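Long-range contact in 5-Carboxyvanillate Decarboxylase (Novosphingobium aromaticivorans, PDB 4QRN), which probably removes a carboxyl group from 5-carboxyvanillate as a metal-dependent decarboxylase of the amidohydrolase family, and here holds manganese and a nitro analogue: residues P155-H166 against F192-V203. Residues are numbered along the deposited sequence; the frame is centred on the assembly and turned at random.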
ATOM      1  N   PRO A 155       8.663 -21.467 -10.230  1.00  9.77           N
ATOM      2  CA  PRO A 155       7.222 -21.735 -10.311  1.00 10.59           C
ATOM      3  C   PRO A 155       6.729 -21.891 -11.730  1.00 11.28           C
ATOM      4  O   PRO A 155       5.622 -22.393 -11.922  1.00 13.06           O
ATOM      5  CB  PRO A 155       6.598 -20.527  -9.610  1.00 10.57           C
ATOM      6  CG  PRO A 155       7.681 -20.053  -8.675  1.00 10.33           C
ATOM      7  CD  PRO A 155       8.932 -20.217  -9.488  1.00  9.75           C
ATOM      8  N   GLN A 156       7.527 -21.485 -12.713  1.00 11.31           N
ATOM      9  CA  GLN A 156       7.238 -21.843 -14.098  0.55 12.43           C
ATOM     10  C   GLN A 156       7.040 -23.344 -14.270  1.00 11.78           C
ATOM     11  O   GLN A 156       6.360 -23.786 -15.204  1.00 12.79           O
ATOM     12  CB  GLN A 156       8.421 -21.540 -15.038  0.55 13.21           C
ATOM     13  CG  GLN A 156       9.036 -20.174 -15.052  0.55 11.66           C
ATOM     14  CD  GLN A 156      10.223 -20.049 -14.108  0.55 10.09           C
ATOM     15  OE1 GLN A 156      10.105 -20.310 -12.913  0.55  9.79           O
ATOM     16  NE2 GLN A 156      11.371 -19.617 -14.639  0.55 10.25           N
ATOM     17  N   ASP A 157       7.666 -24.137 -13.387  1.00 11.50           N
ATOM     18  CA  ASP A 157       7.507 -25.595 -13.328  1.00 11.06           C
ATOM     19  C   ASP A 157       7.077 -25.981 -11.901  1.00 10.70           C
ATOM     20  O   ASP A 157       7.912 -26.271 -11.030  1.00 10.12           O
ATOM     21  CB  ASP A 157       8.814 -26.298 -13.709  1.00 11.55           C
ATOM     22  CG  ASP A 157       8.666 -27.804 -13.835  1.00 12.39           C
ATOM     23  OD1 ASP A 157       7.682 -28.365 -13.305  1.00 13.07           O
ATOM     24  OD2 ASP A 157       9.560 -28.421 -14.457  1.00 13.94           O
ATOM     25  N   PRO A 158       5.766 -25.942 -11.629  1.00 10.42           N
ATOM     26  CA  PRO A 158       5.317 -26.192 -10.253  1.00 10.79           C
ATOM     27  C   PRO A 158       5.615 -27.597  -9.763  1.00 10.57           C
ATOM     28  O   PRO A 158       5.861 -27.769  -8.574  1.00 10.65           O
ATOM     29  CB  PRO A 158       3.801 -25.922 -10.297  1.00 11.93           C
ATOM     30  CG  PRO A 158       3.597 -25.090 -11.481  1.00 13.17           C
ATOM     31  CD  PRO A 158       4.671 -25.469 -12.487  1.00 11.28           C
ATOM     32  N   GLU A 159       5.607 -28.583 -10.645  1.00 11.03           N
ATOM     33  CA  GLU A 159       5.875 -29.939 -10.217  1.00 11.92           C
ATOM     34  C   GLU A 159       7.350 -30.120  -9.856  1.00 11.51           C
ATOM     35  O   GLU A 159       7.678 -30.756  -8.845  1.00 11.43           O
ATOM     36  CB  GLU A 159       5.430 -30.923 -11.298  1.00 14.41           C
ATOM     37  CG  GLU A 159       3.907 -30.905 -11.463  1.00 17.85           C
ATOM     38  CD  GLU A 159       3.425 -31.724 -12.627  1.00 21.19           C
ATOM     39  OE1 GLU A 159       4.134 -32.687 -13.003  1.00 22.28           O
ATOM     40  OE2 GLU A 159       2.335 -31.401 -13.161  1.00 23.42           O
ATOM     41  N   TRP A 160       8.253 -29.532 -10.634  1.00 11.47           N
ATOM     42  CA  TRP A 160       9.664 -29.563 -10.261  1.00 10.81           C
ATOM     43  C   TRP A 160       9.865 -28.815  -8.955  1.00 10.24           C
ATOM     44  O   TRP A 160      10.609 -29.249  -8.071  1.00 10.43           O
ATOM     45  CB  TRP A 160      10.561 -28.952 -11.345  1.00 10.68           C
ATOM     46  CG  TRP A 160      11.994 -28.914 -10.920  1.00 11.80           C
ATOM     47  CD1 TRP A 160      12.908 -29.914 -11.064  1.00 14.29           C
ATOM     48  CD2 TRP A 160      12.666 -27.845 -10.240  1.00 11.58           C
ATOM     49  NE1 TRP A 160      14.110 -29.524 -10.532  1.00 15.11           N
ATOM     50  CE2 TRP A 160      13.984 -28.261 -10.015  1.00 13.68           C
ATOM     51  CE3 TRP A 160      12.283 -26.571  -9.817  1.00 11.10           C
ATOM     52  CZ2 TRP A 160      14.918 -27.456  -9.365  1.00 13.35           C
ATOM     53  CZ3 TRP A 160      13.210 -25.767  -9.155  1.00 11.67           C
ATOM     54  CH2 TRP A 160      14.516 -26.215  -8.949  1.00 13.06           C
ATOM     55  N   SER A 161       9.179 -27.678  -8.821  1.00  9.49           N
ATOM     56  CA  SER A 161       9.306 -26.884  -7.602  1.00  9.41           C
ATOM     57  C   SER A 161       8.873 -27.674  -6.369  1.00  8.95           C
ATOM     58  O   SER A 161       9.498 -27.583  -5.322  1.00  9.11           O
ATOM     59  CB  SER A 161       8.510 -25.589  -7.725  1.00  8.98           C
ATOM     60  OG  SER A 161       9.085 -24.706  -8.690  1.00  9.41           O
ATOM     61  N   ALA A 162       7.820 -28.474  -6.511  1.00  8.96           N
ATOM     62  CA  ALA A 162       7.383 -29.344  -5.426  1.00  9.45           C
ATOM     63  C   ALA A 162       8.482 -30.347  -5.064  1.00  9.43           C
ATOM     64  O   ALA A 162       8.757 -30.584  -3.882  1.00  9.89           O
ATOM     65  CB  ALA A 162       6.095 -30.055  -5.811  1.00  9.70           C
ATOM     66  N   ARG A 163       9.114 -30.949  -6.073  1.00  9.81           N
ATOM     67  CA  ARG A 163      10.234 -31.849  -5.797  1.00 10.31           C
ATOM     68  C   ARG A 163      11.378 -31.132  -5.090  1.00  9.60           C
ATOM     69  O   ARG A 163      12.022 -31.719  -4.207  1.00 10.20           O
ATOM     70  CB  ARG A 163      10.751 -32.527  -7.082  1.00 11.61           C
ATOM     71  CG  ARG A 163       9.707 -33.425  -7.715  1.00 13.24           C
ATOM     72  CD  ARG A 163      10.242 -34.273  -8.864  1.00 15.04           C
ATOM     73  NE  ARG A 163      10.801 -33.542 -10.011  1.00 16.03           N
ATOM     74  CZ  ARG A 163      10.110 -33.125 -11.078  1.00 16.48           C
ATOM     75  NH1 ARG A 163       8.788 -33.258 -11.147  1.00 17.19           N
ATOM     76  NH2 ARG A 163      10.747 -32.525 -12.078  1.00 17.05           N
ATOM     77  N   GLU A 164      11.620 -29.875  -5.453  1.00  9.34           N
ATOM     78  CA  GLU A 164      12.718 -29.113  -4.869  1.00  9.53           C
ATOM     79  C   GLU A 164      12.401 -28.663  -3.434  1.00  9.42           C
ATOM     80  O   GLU A 164      13.316 -28.550  -2.607  1.00 10.32           O
ATOM     81  CB  GLU A 164      13.066 -27.929  -5.777  1.00 10.27           C
ATOM     82  CG  GLU A 164      14.406 -27.259  -5.437  1.00 10.42           C
ATOM     83  CD  GLU A 164      15.648 -28.073  -5.831  1.00 10.27           C
ATOM     84  OE1 GLU A 164      15.550 -29.280  -6.184  1.00 11.39           O
ATOM     85  OE2 GLU A 164      16.757 -27.482  -5.782  1.00 10.92           O
ATOM     86  N   ILE A 165      11.128 -28.404  -3.139  1.00  9.12           N
ATOM     87  CA  ILE A 165      10.703 -28.153  -1.767  1.00  8.96           C
ATOM     88  C   ILE A 165      11.031 -29.389  -0.911  1.00  8.87           C
ATOM     89  O   ILE A 165      11.601 -29.272   0.179  1.00  9.13           O
ATOM     90  CB  ILE A 165       9.208 -27.830  -1.743  1.00  9.13           C
ATOM     91  CG1 ILE A 165       8.981 -26.430  -2.339  1.00  9.52           C
ATOM     92  CG2 ILE A 165       8.632 -27.925  -0.324  1.00 10.27           C
ATOM     93  CD1 ILE A 165       7.548 -26.176  -2.746  1.00 10.07           C
ATOM     94  N   HIS A 166      10.704 -30.576  -1.413  1.00  9.15           N
ATOM     95  CA  HIS A 166      11.046 -31.796  -0.696  1.00  9.18           C
ATOM     96  C   HIS A 166      12.544 -31.997  -0.575  1.00  9.37           C
ATOM     97  O   HIS A 166      13.028 -32.365   0.488  1.00 10.40           O
ATOM     98  CB  HIS A 166      10.368 -32.982  -1.372  1.00 10.41           C
ATOM     99  CG  HIS A 166       8.954 -33.154  -0.922  1.00 11.32           C
ATOM    100  ND1 HIS A 166       8.633 -33.791   0.263  1.00 12.82           N
ATOM    101  CD2 HIS A 166       7.780 -32.774  -1.482  1.00 12.42           C
ATOM    102  CE1 HIS A 166       7.322 -33.790   0.414  1.00 12.87           C
ATOM    103  NE2 HIS A 166       6.780 -33.178  -0.627  1.00 12.39           N
ATOM    104  N   PHE A 192      -2.774 -23.564 -11.501  1.00 11.64           N
ATOM    105  CA  PHE A 192      -1.517 -24.103 -12.023  1.00 11.05           C
ATOM    106  C   PHE A 192      -0.452 -24.283 -10.940  1.00  9.98           C
ATOM    107  O   PHE A 192       0.334 -25.223 -11.003  1.00 10.80           O
ATOM    108  CB  PHE A 192      -1.023 -23.160 -13.115  1.00 11.76           C
ATOM    109  CG  PHE A 192       0.283 -23.552 -13.741  1.00 12.37           C
ATOM    110  CD1 PHE A 192       0.368 -24.642 -14.599  1.00 13.90           C
ATOM    111  CD2 PHE A 192       1.425 -22.792 -13.513  1.00 12.82           C
ATOM    112  CE1 PHE A 192       1.576 -24.984 -15.203  1.00 14.39           C
ATOM    113  CE2 PHE A 192       2.630 -23.124 -14.117  1.00 13.33           C
ATOM    114  CZ  PHE A 192       2.708 -24.218 -14.964  1.00 14.07           C
ATOM    115  N   PHE A 193      -0.411 -23.381  -9.958  1.00  9.19           N
ATOM    116  CA  PHE A 193       0.648 -23.409  -8.955  1.00  9.08           C
ATOM    117  C   PHE A 193       0.352 -24.302  -7.758  1.00  9.20           C
ATOM    118  O   PHE A 193       1.184 -24.423  -6.850  1.00 10.12           O
ATOM    119  CB  PHE A 193       0.973 -21.977  -8.497  1.00  9.13           C
ATOM    120  CG  PHE A 193       1.449 -21.112  -9.633  1.00  8.97           C
ATOM    121  CD1 PHE A 193       2.714 -21.273 -10.173  1.00  9.56           C
ATOM    122  CD2 PHE A 193       0.589 -20.168 -10.195  1.00  9.27           C
ATOM    123  CE1 PHE A 193       3.120 -20.490 -11.264  1.00  9.98           C
ATOM    124  CE2 PHE A 193       0.971 -19.403 -11.264  1.00  9.61           C
ATOM    125  CZ  PHE A 193       2.241 -19.556 -11.811  1.00  9.80           C
ATOM    126  N   ASP A 194      -0.795 -24.971  -7.761  1.00  9.40           N
ATOM    127  CA  ASP A 194      -1.196 -25.756  -6.610  1.00  9.94           C
ATOM    128  C   ASP A 194      -0.159 -26.790  -6.125  1.00  9.94           C
ATOM    129  O   ASP A 194      -0.053 -26.978  -4.924  1.00  9.49           O
ATOM    130  CB  ASP A 194      -2.541 -26.442  -6.883  1.00 10.66           C
ATOM    131  CG  ASP A 194      -3.110 -27.095  -5.650  1.00 11.91           C
ATOM    132  OD1 ASP A 194      -3.403 -26.364  -4.680  1.00 12.82           O
ATOM    133  OD2 ASP A 194      -3.255 -28.331  -5.641  1.00 14.40           O
ATOM    134  N   PRO A 195       0.612 -27.431  -7.032  1.00 10.35           N
ATOM    135  CA  PRO A 195       1.607 -28.381  -6.521  1.00 10.03           C
ATOM    136  C   PRO A 195       2.582 -27.795  -5.506  1.00  9.82           C
ATOM    137  O   PRO A 195       3.081 -28.540  -4.652  1.00  9.30           O
ATOM    138  CB  PRO A 195       2.323 -28.852  -7.794  1.00 10.25           C
ATOM    139  CG  PRO A 195       1.246 -28.768  -8.859  1.00 11.15           C
ATOM    140  CD  PRO A 195       0.532 -27.475  -8.511  1.00 10.42           C
ATOM    141  N   ILE A 196       2.876 -26.506  -5.601  1.00  8.91           N
ATOM    142  CA  ILE A 196       3.787 -25.888  -4.670  1.00  8.86           C
ATOM    143  C   ILE A 196       3.164 -25.888  -3.263  1.00  8.36           C
ATOM    144  O   ILE A 196       3.851 -26.222  -2.287  1.00  8.63           O
ATOM    145  CB  ILE A 196       4.102 -24.461  -5.146  1.00  9.33           C
ATOM    146  CG1 ILE A 196       5.022 -24.533  -6.375  1.00 10.86           C
ATOM    147  CG2 ILE A 196       4.685 -23.596  -3.998  1.00  9.42           C
ATOM    148  CD1 ILE A 196       5.173 -23.202  -7.121  1.00 11.81           C
ATOM    149  N   PHE A 197       1.891 -25.518  -3.159  1.00  8.67           N
ATOM    150  CA  PHE A 197       1.225 -25.539  -1.869  1.00  8.34           C
ATOM    151  C   PHE A 197       1.085 -26.935  -1.312  1.00  8.10           C
ATOM    152  O   PHE A 197       1.278 -27.133  -0.119  1.00  8.70           O
ATOM    153  CB  PHE A 197      -0.111 -24.816  -1.953  1.00  8.89           C
ATOM    154  CG  PHE A 197       0.066 -23.350  -2.240  1.00  8.46           C
ATOM    155  CD1 PHE A 197       0.607 -22.528  -1.274  1.00  8.82           C
ATOM    156  CD2 PHE A 197      -0.241 -22.813  -3.475  1.00  9.62           C
ATOM    157  CE1 PHE A 197       0.807 -21.177  -1.508  1.00  9.16           C
ATOM    158  CE2 PHE A 197      -0.033 -21.460  -3.733  1.00  9.45           C
ATOM    159  CZ  PHE A 197       0.487 -20.636  -2.750  1.00  9.37           C
ATOM    160  N   ARG A 198       0.778 -27.914  -2.151  1.00  8.34           N
ATOM    161  CA  ARG A 198       0.682 -29.294  -1.687  1.00  8.96           C
ATOM    162  C   ARG A 198       2.012 -29.708  -1.053  1.00  8.52           C
ATOM    163  O   ARG A 198       2.030 -30.338   0.015  1.00  8.96           O
ATOM    164  CB  ARG A 198       0.322 -30.230  -2.835  1.00  9.36           C
ATOM    165  CG  ARG A 198      -1.146 -30.121  -3.269  1.00 10.34           C
ATOM    166  CD  ARG A 198      -2.148 -30.823  -2.353  1.00 11.02           C
ATOM    167  NE  ARG A 198      -1.939 -32.267  -2.399  1.00 10.23           N
ATOM    168  CZ  ARG A 198      -2.352 -33.052  -3.388  1.00  9.54           C
ATOM    169  NH1 ARG A 198      -3.104 -32.552  -4.362  1.00 10.17           N
ATOM    170  NH2 ARG A 198      -2.027 -34.343  -3.384  1.00 10.57           N
ATOM    171  N   ALA A 199       3.125 -29.360  -1.686  1.00  8.43           N
ATOM    172  CA  ALA A 199       4.428 -29.750  -1.172  1.00  8.89           C
ATOM    173  C   ALA A 199       4.763 -29.048   0.139  1.00  8.72           C
ATOM    174  O   ALA A 199       5.306 -29.676   1.047  1.00  9.10           O
ATOM    175  CB  ALA A 199       5.513 -29.488  -2.222  1.00  9.23           C
ATOM    176  N   LEU A 200       4.454 -27.754   0.242  1.00  8.33           N
ATOM    177  CA  LEU A 200       4.704 -27.023   1.485  1.00  8.97           C
ATOM    178  C   LEU A 200       3.954 -27.637   2.654  1.00  9.01           C
ATOM    179  O   LEU A 200       4.497 -27.738   3.747  1.00  9.58           O
ATOM    180  CB  LEU A 200       4.296 -25.547   1.328  1.00 10.01           C
ATOM    181  CG  LEU A 200       5.221 -24.730   0.436  1.00 11.26           C
ATOM    182  CD1 LEU A 200       4.531 -23.425  -0.000  1.00 12.78           C
ATOM    183  CD2 LEU A 200       6.503 -24.459   1.195  1.00 12.67           C
ATOM    184  N   VAL A 201       2.721 -28.063   2.415  1.00  8.99           N
ATOM    185  CA  VAL A 201       1.962 -28.673   3.493  1.00  9.63           C
ATOM    186  C   VAL A 201       2.541 -30.056   3.820  1.00  9.43           C
ATOM    187  O   VAL A 201       2.612 -30.433   4.987  1.00 10.63           O
ATOM    188  CB  VAL A 201       0.475 -28.722   3.122  1.00 11.59           C
ATOM    189  CG1 VAL A 201      -0.328 -29.658   4.049  1.00 13.17           C
ATOM    190  CG2 VAL A 201      -0.105 -27.288   3.102  1.00 12.32           C
ATOM    191  N   GLU A 202       2.975 -30.806   2.808  1.00  9.46           N
ATOM    192  CA  GLU A 202       3.606 -32.114   3.041  1.00  9.94           C
ATOM    193  C   GLU A 202       4.859 -32.012   3.919  1.00 10.25           C
ATOM    194  O   GLU A 202       5.066 -32.832   4.805  1.00 11.35           O
ATOM    195  CB  GLU A 202       3.961 -32.782   1.715  1.00  9.90           C
ATOM    196  CG  GLU A 202       2.734 -33.297   0.965  1.00 10.79           C
ATOM    197  CD  GLU A 202       2.956 -33.591  -0.510  1.00 11.02           C
ATOM    198  OE1 GLU A 202       4.080 -33.403  -1.024  1.00 12.32           O
ATOM    199  OE2 GLU A 202       1.981 -34.026  -1.157  1.00 12.30           O
ATOM    200  N   VAL A 203       5.712 -31.030   3.655  1.00  9.55           N
ATOM    201  CA  VAL A 203       6.916 -30.847   4.472  1.00 10.11           C
ATOM    202  C   VAL A 203       6.652 -29.977   5.706  1.00  9.86           C
ATOM    203  O   VAL A 203       7.514 -29.849   6.578  1.00 10.98           O
ATOM    204  CB  VAL A 203       8.115 -30.255   3.666  1.00 11.11           C
ATOM    205  CG1 VAL A 203       8.515 -31.188   2.497  1.00 12.56           C
ATOM    206  CG2 VAL A 203       7.827 -28.846   3.186  1.00 10.40           C
TER
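I165 drops as a knob into the buried hole formed by I196, A199, L200 and V203, where helices 158-166 and 194-203 run in the same direction, their axes 7.8 Å apart at closest approach and 15° from parallel. Its CD1 lies 3.9 Å from A199 CB and also touches L200 CG; with CG1 beside the backbone N (chi1 -72°), CG2 stands anti to that N and meets V203 CG2 at 3.7 Å. The small A162 and A199 let the backbones close in, their CB atoms 3.7 Å apart. At the N-terminal end P158 lays CG over one face of the F192 ring, a CH-pi contact 3.8 Å from the centroid, and P155 O lies near the plane of the F193 ring, at its edge, 3.2 Å from CE1. Toward solvent the contact thins: exposed E159 merely brings CG to 4.3 Å from P195 CG. Exposed E202 lies on this side too, and its OE1 accepts from H166 NE2 through the anti lone pair (2.7 Å, N-H...O 160°). That oxygen lies almost in the imidazole plane, and V203 CG1 sits over one ring face, so the ring is held both at its edge and on that face. Inward, I165 and L200 rest on I177, and I196 on I179. Two neighbouring helices thus pack side by side over strand 177-179 of a parallel sheet, as in the outer helical layer of the amidohydrolase (beta/alpha)8-barrel fold.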